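Local coordinates for spike protein P1 (Pseudoalteromonas phage pm2, PDB 2VVE) that binds the receptor on the host cell from the fivefold vertices of the phage capsid, at residues Pro18-Val23 against Leu240-Gly245; Ser37-Val42 against Gly67-Ile72; Ile44-Glu49 against Gly76-Trp81. All coordinates share one frame; numbering follows the deposited sequence.

The contacts illustrate how a jelly roll is assembled from strands not adjacent in sequence, in one case over 200 residues apart. Interactions 1 and 2 reach the same sheet, ordered 11-19, 245-253, 33-39, 69-72, whereas interaction 3 joins the two central strands of the facing sheet, ordered 24-27, 78-81, 44-47, 62-64. Centres of interactions 2 and 3 lie about 13 Å apart, with Phe70 and Ile72 packing on Ile44, Ile46 and Val78 between the sheets. Interaction 1, about 15 to 16 Å from both, encloses them along the chain, its segments coming before and after theirs; the other two sheets are inserted between strands 78-81 and 245-253. Tyr80 OH probably ties interaction 3 to Arg20 N.

Interaction 1 of 3, residues Pro18-Val23 against Leu240-Gly245; sequences PLRDGV and LLTVKG
Leu19 meets Lys244 and Gly245 through two nearly straight backbone hydrogen bonds, although the touching parts of the chain run at 122° to each other. Leu19 N donates to Gly245 O over 2.9 Å, and Leu19 O accepts from Lys244 N at 2.8 Å. Val243 packs beside this pair. With CG1 between the backbone N and the carbonyl carbon (chi1 64°), CG2 of Val243 is left anti to N; it lies 3.4 Å from Leu19 N and also rests against CB of the Pro18 ring at 3.7 Å. The side chains around Arg20 add polar contacts. Arg20 reaches across on a chain extended from CG to NE, and CB of Val243 lies over one face of its guanidinium, 3.8 Å from NH1. At the edge of the same group a water lies in its plane, accepting from Arg20 NH1 at 2.6 Å and hydrogen-bonded to Thr242 OG1, which itself stands near that edge. Lys244 turns back on its own segment: a bend at chi2 (-57°) carries NZ to Thr242 O, 2.9 Å away and in the carbonyl plane, and NZ also bonds to Glu85 O. Asp21, close by, forms a salt bridge with Arg24 instead. The positive groups therefore gather on main-chain oxygens of the short helix 239-242, with Arg20 NH1 at Pro239 O, Arg88 at Leu241 O and Lys244 at Thr242 O. Such carbonyls are probably a favourable setting for positive charge. The chemistry implies a junction held by directional bonds to backbone atoms, where the chain leaves the inserted sheets and enters strand 245-253.

Interaction 2 of 3, residues Ser37-Val42 against Gly67-Ile72; sequences SIKSPV and GQEFQI
Strand 37-39 and strand 69-72 run antiparallel, their axes 4.6 Å apart at closest and 141° between their directions. Ile38 and Phe70 form a hydrogen-bonded pair, with Ile38 N to Phe70 O at 2.8 Å and Phe70 N to Ile38 O at 2.9 Å. Farther along, a water bridges Ser40 N and Gln68 O in place of a direct bond, and Gly67 N closes the pairing on Ser40 O at 2.7 Å. The face that carries Ser37, Lys39, Glu69 and Gln71 is polar. Ser37 OG gives its proton to Glu69 OE2 over 2.7 Å, meeting the anti side of the carboxylate, while Gln71 NE2 donates to the same hydroxyl at 3.0 Å, almost in its amide plane. One bond given and one received thus fix the rotation of the serine. A bend in the glutamate (chi2 87°) folds its acid group back over Ser37. Lys39 crosses Glu69 at about a right angle, its NZ 4.2 Å from OE1, beyond a salt bridge; that amine pairs with Glu65 of a second subunit, whose Arg62 takes Glu69 OE2. On the opposite face the contact is apolar. Ile38 lies over one face of the Phe70 ring, CB 4.1 Å from its centroid in a CH-pi contact, and its CD1 touches CG1 of Ile72. The ring also stacks with Phe64. The pair corresponds to the D and G strands of a jelly roll's BIDG sheet; here its apolar face turns inward and its charged face toward another subunit.

Interaction 3 of 3, residues Ile44-Glu49 against Gly76-Trp81; sequences IWIGGE and GSVNYW
Trp45 and Trp81 stand side by side and point the same way, and their indoles form an offset edge-to-face pair: the edge of Trp81 is directed at the face of Trp45, with six-membered rings 5.5 Å apart between centroids and planes at 74°. The closest carbons are the two CE3 atoms, at 3.7 Å. At the edge of the Trp45 ring, near its plane, lies Trp81 O, 3.5 Å from Trp45 CE3. The first torsions differ, CG of Trp81 being anti to its backbone N (chi1 -177°) and that of Trp45 beside its own, and together with the second torsions they turn the rings against each other. Both residues belong to a hydrogen-bonded antiparallel pair, and Gly47 with Asn79 forms the next one, including Asn79 N to Gly47 O at 2.8 Å. The amide of Asn79 adds a bond from ND2 to Gly48 O at 3.0 Å, reaching that oxygen from well above the carbonyl plane. On the face that carries Ile46 and Tyr80 the contacts are apolar: Ile46 CG2 touches Val78 CG1 at 3.6 Å, and Ile44 CD1 comes within 3.8 Å of Tyr80 CB. Asp84 takes the indole N-H of Trp81, and Ala53 and Val58 pack against that ring. Strand 62-64 pairs on the outer side of strand 44-47, and strand 24-27 on that of strand 78-81. Across the sandwich, strand 69-72 of the facing sheet packs on the apolar face, closing the jelly roll.

Interaction 1 of 3, residues Pro18-Val23 against Leu240-Gly245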
loop_
_atom_site.group_PDB
_atom_site.type_symbol
_atom_site.label_atom_id
_atom_site.label_comp_id
_atom_site.label_asym_id
_atom_site.label_seq_id
_atom_site.Cartn_x
_atom_site.Cartn_y
_atom_site.Cartn_z
ATOM N N PRO A 18 -18.752 13.832 -14.360
ATOM C CA PRO A 18 -19.558 13.707 -13.153
ATOM C C PRO A 18 -20.219 12.338 -13.119
ATOM O O PRO A 18 -20.952 11.975 -14.041
ATOM C CB PRO A 18 -20.603 14.818 -13.300
ATOM C CG PRO A 18 -20.766 14.970 -14.786
ATOM C CD PRO A 18 -19.397 14.701 -15.370
ATOM N N LEU A 19 -19.925 11.570 -12.076
ATOM C CA LEU A 19 -20.513 10.238 -11.934
ATOM C C LEU A 19 -21.865 10.315 -11.214
ATOM O O LEU A 19 -21.934 10.742 -10.065
ATOM C CB LEU A 19 -19.563 9.321 -11.172
ATOM C CG LEU A 19 -18.192 9.042 -11.805
ATOM C CD1 LEU A 19 -17.283 8.364 -10.790
ATOM C CD2 LEU A 19 -18.343 8.171 -13.058
ATOM N N ARG A 20 -22.935 9.912 -11.899
ATOM C CA ARG A 20 -24.267 10.038 -11.322
ATOM C C ARG A 20 -24.887 8.645 -11.147
ATOM O O ARG A 20 -24.173 7.653 -11.219
ATOM C CB ARG A 20 -25.112 11.017 -12.146
ATOM C CG ARG A 20 -24.435 12.389 -12.264
ATOM C CD ARG A 20 -25.375 13.473 -12.770
ATOM N NE ARG A 20 -24.702 14.774 -12.803
ATOM C CZ ARG A 20 -24.545 15.582 -11.752
ATOM N NH1 ARG A 20 -25.017 15.246 -10.552
ATOM N NH2 ARG A 20 -23.906 16.739 -11.897
ATOM N N ASP A 21 -26.188 8.575 -10.887
ATOM C CA ASP A 21 -26.817 7.330 -10.451
ATOM C C ASP A 21 -27.370 6.462 -11.575
ATOM O O ASP A 21 -27.755 6.955 -12.641
ATOM C CB ASP A 21 -27.953 7.632 -9.462
ATOM C CG ASP A 21 -29.027 8.533 -10.071
ATOM O OD1 ASP A 21 -28.681 9.616 -10.600
ATOM O OD2 ASP A 21 -30.206 8.158 -10.034
ATOM N N GLY A 22 -27.467 5.172 -11.295
ATOM C CA GLY A 22 -27.942 4.207 -12.291
ATOM C C GLY A 22 -26.904 3.952 -13.372
ATOM O O GLY A 22 -25.796 4.486 -13.320
ATOM N N VAL A 23 -27.264 3.139 -14.357
ATOM C CA VAL A 23 -26.327 2.843 -15.455
ATOM C C VAL A 23 -26.384 3.996 -16.442
ATOM O O VAL A 23 -27.460 4.343 -16.954
ATOM C CB VAL A 23 -26.621 1.487 -16.135
ATOM C CG1 VAL A 23 -25.678 1.284 -17.330
ATOM C CG2 VAL A 23 -26.462 0.347 -15.142
ATOM N N LEU A 240 -24.247 19.547 -7.753
ATOM C CA LEU A 240 -22.826 19.508 -7.379
ATOM C C LEU A 240 -22.525 18.497 -6.265
ATOM O O LEU A 240 -21.377 18.100 -6.076
ATOM C CB LEU A 240 -22.358 20.888 -6.926
ATOM C CG LEU A 240 -22.414 22.045 -7.919
ATOM C CD1 LEU A 240 -22.424 23.370 -7.148
ATOM C CD2 LEU A 240 -21.257 21.972 -8.916
ATOM N N LEU A 241 -23.550 18.113 -5.505
ATOM C CA LEU A 241 -23.363 17.220 -4.361
ATOM C C LEU A 241 -23.962 15.848 -4.589
ATOM O O LEU A 241 -23.555 14.871 -3.951
ATOM C CB LEU A 241 -23.956 17.832 -3.088
ATOM C CG LEU A 241 -23.044 18.714 -2.228
ATOM C CD1 LEU A 241 -22.034 17.883 -1.456
ATOM C CD2 LEU A 241 -22.324 19.744 -3.080
ATOM N N THR A 242 -24.938 15.774 -5.489
ATOM C CA THR A 242 -25.572 14.499 -5.795
ATOM C C THR A 242 -24.648 13.629 -6.648
ATOM O O THR A 242 -24.805 12.420 -6.673
ATOM C CB THR A 242 -26.941 14.657 -6.472
ATOM O OG1 THR A 242 -26.795 15.307 -7.744
ATOM C CG2 THR A 242 -27.871 15.484 -5.590
ATOM N N VAL A 243 -23.709 14.267 -7.348
ATOM C CA VAL A 243 -22.635 13.578 -8.072
ATOM C C VAL A 243 -21.857 12.718 -7.060
ATOM O O VAL A 243 -21.583 13.159 -5.942
ATOM C CB VAL A 243 -21.722 14.612 -8.816
ATOM C CG1 VAL A 243 -20.994 15.538 -7.837
ATOM C CG2 VAL A 243 -20.723 13.935 -9.736
ATOM N N LYS A 244 -21.553 11.484 -7.439
ATOM C CA LYS A 244 -20.899 10.523 -6.539
ATOM C C LYS A 244 -19.380 10.731 -6.513
ATOM O O LYS A 244 -18.665 10.209 -5.654
ATOM C CB LYS A 244 -21.252 9.089 -6.942
ATOM C CG LYS A 244 -22.746 8.827 -7.214
ATOM C CD LYS A 244 -23.637 9.188 -6.027
ATOM C CE LYS A 244 -25.085 9.355 -6.464
ATOM N NZ LYS A 244 -25.874 10.068 -5.415
ATOM N N GLY A 245 -18.905 11.506 -7.475
ATOM C CA GLY A 245 -17.500 11.815 -7.588
ATOM C C GLY A 245 -17.234 12.174 -9.020
ATOM O O GLY A 245 -18.122 12.051 -9.882
HETATM O O HOH W 1 -26.567 13.396 -9.613
#

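Interaction 2 of 3, residues Ser37-Val42 against Gly67-Ile72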
loop_
_atom_site.group_PDB
_atom_site.type_symbol
_atom_site.label_atom_id
_atom_site.label_comp_id
_atom_site.label_asym_id
_atom_site.label_seq_id
_atom_site.Cartn_x
_atom_site.Cartn_y
_atom_site.Cartn_z
ATOM N N SER A 37 -7.450 6.834 -20.463
ATOM C CA SER A 37 -6.955 6.419 -19.142
ATOM C C SER A 37 -7.836 7.074 -18.083
ATOM O O SER A 37 -7.968 8.294 -18.048
ATOM C CB SER A 37 -5.474 6.790 -18.946
ATOM O OG SER A 37 -4.840 6.007 -17.919
ATOM N N ILE A 38 -8.415 6.250 -17.212
ATOM C CA ILE A 38 -9.494 6.667 -16.328
ATOM C C ILE A 38 -9.165 6.316 -14.867
ATOM O O ILE A 38 -8.633 5.244 -14.582
ATOM C CB ILE A 38 -10.813 5.966 -16.736
ATOM C CG1 ILE A 38 -11.134 6.238 -18.217
ATOM C CG2 ILE A 38 -11.983 6.345 -15.798
ATOM C CD1 ILE A 38 -11.988 5.185 -18.866
ATOM N N LYS A 39 -9.515 7.219 -13.950
ATOM C CA LYS A 39 -9.433 6.914 -12.527
ATOM C C LYS A 39 -10.689 7.431 -11.852
ATOM O O LYS A 39 -11.019 8.612 -11.972
ATOM C CB LYS A 39 -8.200 7.525 -11.850
ATOM C CG LYS A 39 -8.047 7.092 -10.354
ATOM C CD LYS A 39 -6.961 7.874 -9.599
ATOM C CE LYS A 39 -5.569 7.566 -10.160
ATOM N NZ LYS A 39 -4.478 8.286 -9.430
ATOM N N SER A 40 -11.370 6.533 -11.146
ATOM C CA SER A 40 -12.593 6.883 -10.407
ATOM C C SER A 40 -12.288 6.960 -8.914
ATOM O O SER A 40 -11.571 6.106 -8.395
ATOM C CB SER A 40 -13.683 5.837 -10.657
ATOM O OG SER A 40 -14.849 6.100 -9.889
ATOM N N PRO A 41 -12.848 7.967 -8.213
ATOM C CA PRO A 41 -12.600 8.079 -6.788
ATOM C C PRO A 41 -13.467 7.123 -5.966
ATOM O O PRO A 41 -13.302 7.043 -4.751
ATOM C CB PRO A 41 -12.986 9.535 -6.482
ATOM C CG PRO A 41 -14.085 9.826 -7.449
ATOM C CD PRO A 41 -13.725 9.059 -8.702
ATOM N N VAL A 42 -14.380 6.425 -6.638
ATOM C CA VAL A 42 -15.227 5.409 -6.007
ATOM C C VAL A 42 -15.165 4.122 -6.819
ATOM O O VAL A 42 -14.868 4.160 -8.029
ATOM C CB VAL A 42 -16.707 5.903 -5.852
ATOM C CG1 VAL A 42 -16.769 7.137 -4.948
ATOM C CG2 VAL A 42 -17.344 6.221 -7.213
ATOM N N GLY A 67 -9.717 4.700 -6.955
ATOM C CA GLY A 67 -8.316 5.094 -7.083
ATOM C C GLY A 67 -7.487 4.286 -8.066
ATOM O O GLY A 67 -6.290 4.551 -8.238
ATOM N N GLN A 68 -8.105 3.291 -8.700
ATOM C CA GLN A 68 -7.387 2.418 -9.625
ATOM C C GLN A 68 -7.398 3.063 -10.997
ATOM O O GLN A 68 -8.459 3.390 -11.535
ATOM C CB GLN A 68 -8.058 1.049 -9.732
ATOM C CG GLN A 68 -7.398 0.162 -10.816
ATOM C CD GLN A 68 -8.057 -1.182 -10.968
ATOM O OE1 GLN A 68 -8.983 -1.530 -10.228
ATOM N NE2 GLN A 68 -7.584 -1.957 -11.944
ATOM N N GLU A 69 -6.213 3.247 -11.564
ATOM C CA GLU A 69 -6.117 3.732 -12.929
ATOM C C GLU A 69 -6.309 2.549 -13.869
ATOM O O GLU A 69 -5.662 1.510 -13.717
ATOM C CB GLU A 69 -4.757 4.394 -13.183
ATOM C CG GLU A 69 -4.661 5.090 -14.552
ATOM C CD GLU A 69 -5.161 6.520 -14.521
ATOM O OE1 GLU A 69 -5.052 7.160 -13.453
ATOM O OE2 GLU A 69 -5.623 7.024 -15.583
ATOM N N PHE A 70 -7.207 2.704 -14.839
ATOM C CA PHE A 70 -7.405 1.667 -15.837
ATOM C C PHE A 70 -7.591 2.283 -17.224
ATOM O O PHE A 70 -7.752 3.498 -17.351
ATOM C CB PHE A 70 -8.590 0.761 -15.433
ATOM C CG PHE A 70 -9.941 1.465 -15.382
ATOM C CD1 PHE A 70 -10.829 1.358 -16.453
ATOM C CD2 PHE A 70 -10.341 2.189 -14.256
ATOM C CE1 PHE A 70 -12.082 2.006 -16.422
ATOM C CE2 PHE A 70 -11.608 2.820 -14.212
ATOM C CZ PHE A 70 -12.472 2.724 -15.293
ATOM N N GLN A 71 -7.540 1.461 -18.259
ATOM C CA GLN A 71 -7.672 1.998 -19.610
ATOM C C GLN A 71 -8.776 1.298 -20.385
ATOM O O GLN A 71 -9.060 0.115 -20.158
ATOM C CB GLN A 71 -6.345 1.909 -20.374
ATOM C CG GLN A 71 -5.226 2.801 -19.846
ATOM C CD GLN A 71 -4.538 2.213 -18.626
ATOM O OE1 GLN A 71 -4.188 1.018 -18.603
ATOM N NE2 GLN A 71 -4.362 3.028 -17.600
ATOM N N ILE A 72 -9.388 2.055 -21.288
ATOM C CA ILE A 72 -10.326 1.528 -22.277
ATOM C C ILE A 72 -9.785 1.943 -23.651
ATOM O O ILE A 72 -9.521 3.137 -23.872
ATOM C CB ILE A 72 -11.733 2.141 -22.094
ATOM C CG1 ILE A 72 -12.271 1.929 -20.665
ATOM C CG2 ILE A 72 -12.705 1.632 -23.181
ATOM C CD1 ILE A 72 -12.440 0.487 -20.230
HETATM O O HOH W 2 -10.936 3.749 -10.817
#

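Interaction 3 of 3, residues Ile44-Glu49 against Gly76-Trp81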
loop_
_atom_site.group_PDB
_atom_site.type_symbol
_atom_site.label_atom_id
_atom_site.label_comp_id
_atom_site.label_asym_id
_atom_site.label_seq_id
_atom_site.Cartn_x
_atom_site.Cartn_y
_atom_site.Cartn_z
ATOM N N ILE A 44 -16.203 1.416 -9.246
ATOM C CA ILE A 44 -16.969 1.689 -10.454
ATOM C C ILE A 44 -17.100 0.405 -11.280
ATOM O O ILE A 44 -16.129 -0.326 -11.476
ATOM C CB ILE A 44 -16.329 2.842 -11.300
ATOM C CG1 ILE A 44 -17.269 3.272 -12.441
ATOM C CG2 ILE A 44 -14.906 2.464 -11.825
ATOM C CD1 ILE A 44 -16.839 4.542 -13.168
ATOM N N TRP A 45 -18.308 0.153 -11.761
ATOM C CA TRP A 45 -18.578 -1.023 -12.560
ATOM C C TRP A 45 -18.637 -0.571 -14.014
ATOM O O TRP A 45 -19.287 0.433 -14.316
ATOM C CB TRP A 45 -19.866 -1.690 -12.072
ATOM C CG TRP A 45 -19.647 -2.525 -10.823
ATOM C CD1 TRP A 45 -19.529 -3.896 -10.758
ATOM C CD2 TRP A 45 -19.507 -2.051 -9.477
ATOM N NE1 TRP A 45 -19.334 -4.296 -9.456
ATOM C CE2 TRP A 45 -19.309 -3.187 -8.650
ATOM C CE3 TRP A 45 -19.521 -0.778 -8.888
ATOM C CZ2 TRP A 45 -19.137 -3.087 -7.263
ATOM C CZ3 TRP A 45 -19.342 -0.680 -7.504
ATOM C CH2 TRP A 45 -19.154 -1.834 -6.709
ATOM N N ILE A 46 -17.911 -1.271 -14.883
ATOM C CA ILE A 46 -17.722 -0.864 -16.283
ATOM C C ILE A 46 -18.170 -2.000 -17.202
ATOM O O ILE A 46 -17.850 -3.169 -16.966
ATOM C CB ILE A 46 -16.242 -0.496 -16.586
ATOM C CG1 ILE A 46 -15.779 0.692 -15.715
ATOM C CG2 ILE A 46 -16.043 -0.174 -18.067
ATOM C CD1 ILE A 46 -16.417 2.050 -16.091
ATOM N N GLY A 47 -18.905 -1.643 -18.243
ATOM C CA GLY A 47 -19.425 -2.632 -19.188
ATOM C C GLY A 47 -19.896 -2.048 -20.503
ATOM O O GLY A 47 -19.873 -0.824 -20.713
ATOM N N GLY A 48 -20.366 -2.943 -21.369
ATOM C CA GLY A 48 -20.876 -2.587 -22.688
ATOM C C GLY A 48 -22.362 -2.319 -22.656
ATOM O O GLY A 48 -22.934 -2.066 -21.603
ATOM N N GLU A 49 -22.994 -2.391 -23.821
ATOM C CA GLU A 49 -24.411 -2.031 -23.958
ATOM C C GLU A 49 -25.348 -2.969 -23.197
ATOM O O GLU A 49 -26.495 -2.609 -22.899
ATOM C CB GLU A 49 -24.794 -1.939 -25.438
ATOM C CG GLU A 49 -24.069 -0.805 -26.171
ATOM C CD GLU A 49 -24.356 -0.766 -27.665
ATOM O OE1 GLU A 49 -23.875 -1.661 -28.398
ATOM O OE2 GLU A 49 -25.048 0.176 -28.109
ATOM N N GLY A 76 -16.069 2.505 -29.141
ATOM C CA GLY A 76 -17.504 2.342 -28.942
ATOM C C GLY A 76 -17.995 2.950 -27.640
ATOM O O GLY A 76 -17.213 3.561 -26.896
ATOM N N SER A 77 -19.300 2.775 -27.385
ATOM C CA SER A 77 -19.950 3.204 -26.149
ATOM C C SER A 77 -19.427 2.368 -24.982
ATOM O O SER A 77 -19.138 1.174 -25.142
ATOM C CB SER A 77 -21.476 3.021 -26.271
ATOM O OG SER A 77 -22.121 3.378 -25.061
ATOM N N VAL A 78 -19.295 3.001 -23.818
ATOM C CA VAL A 78 -18.891 2.314 -22.594
ATOM C C VAL A 78 -19.791 2.851 -21.476
ATOM O O VAL A 78 -19.951 4.063 -21.335
ATOM C CB VAL A 78 -17.404 2.556 -22.249
ATOM C CG1 VAL A 78 -17.019 1.820 -20.941
ATOM C CG2 VAL A 78 -16.488 2.068 -23.392
ATOM N N ASN A 79 -20.381 1.939 -20.712
ATOM C CA ASN A 79 -21.285 2.297 -19.596
ATOM C C ASN A 79 -20.654 2.128 -18.230
ATOM O O ASN A 79 -19.777 1.284 -18.052
ATOM C CB ASN A 79 -22.537 1.423 -19.669
ATOM C CG ASN A 79 -23.414 1.769 -20.857
ATOM O OD1 ASN A 79 -23.635 2.937 -21.149
ATOM N ND2 ASN A 79 -23.915 0.748 -21.553
ATOM N N TYR A 80 -21.127 2.912 -17.255
ATOM C CA TYR A 80 -20.682 2.765 -15.880
ATOM C C TYR A 80 -21.880 2.642 -14.927
ATOM O O TYR A 80 -23.003 3.023 -15.274
ATOM C CB TYR A 80 -19.762 3.925 -15.440
ATOM C CG TYR A 80 -20.496 5.234 -15.180
ATOM C CD1 TYR A 80 -20.641 6.178 -16.190
ATOM C CD2 TYR A 80 -21.034 5.518 -13.928
ATOM C CE1 TYR A 80 -21.323 7.393 -15.963
ATOM C CE2 TYR A 80 -21.734 6.732 -13.685
ATOM C CZ TYR A 80 -21.867 7.653 -14.717
ATOM O OH TYR A 80 -22.541 8.842 -14.523
ATOM N N TRP A 81 -21.612 2.104 -13.737
ATOM C CA TRP A 81 -22.522 2.190 -12.594
ATOM C C TRP A 81 -21.700 2.386 -11.318
ATOM O O TRP A 81 -20.672 1.715 -11.130
ATOM C CB TRP A 81 -23.358 0.911 -12.480
ATOM C CG TRP A 81 -24.373 0.940 -11.357
ATOM C CD1 TRP A 81 -25.685 1.279 -11.457
ATOM C CD2 TRP A 81 -24.146 0.611 -9.974
ATOM N NE1 TRP A 81 -26.305 1.190 -10.221
ATOM C CE2 TRP A 81 -25.378 0.785 -9.294
ATOM C CE3 TRP A 81 -23.025 0.195 -9.242
ATOM C CZ2 TRP A 81 -25.520 0.543 -7.927
ATOM C CZ3 TRP A 81 -23.170 -0.035 -7.873
ATOM C CH2 TRP A 81 -24.411 0.138 -7.233
#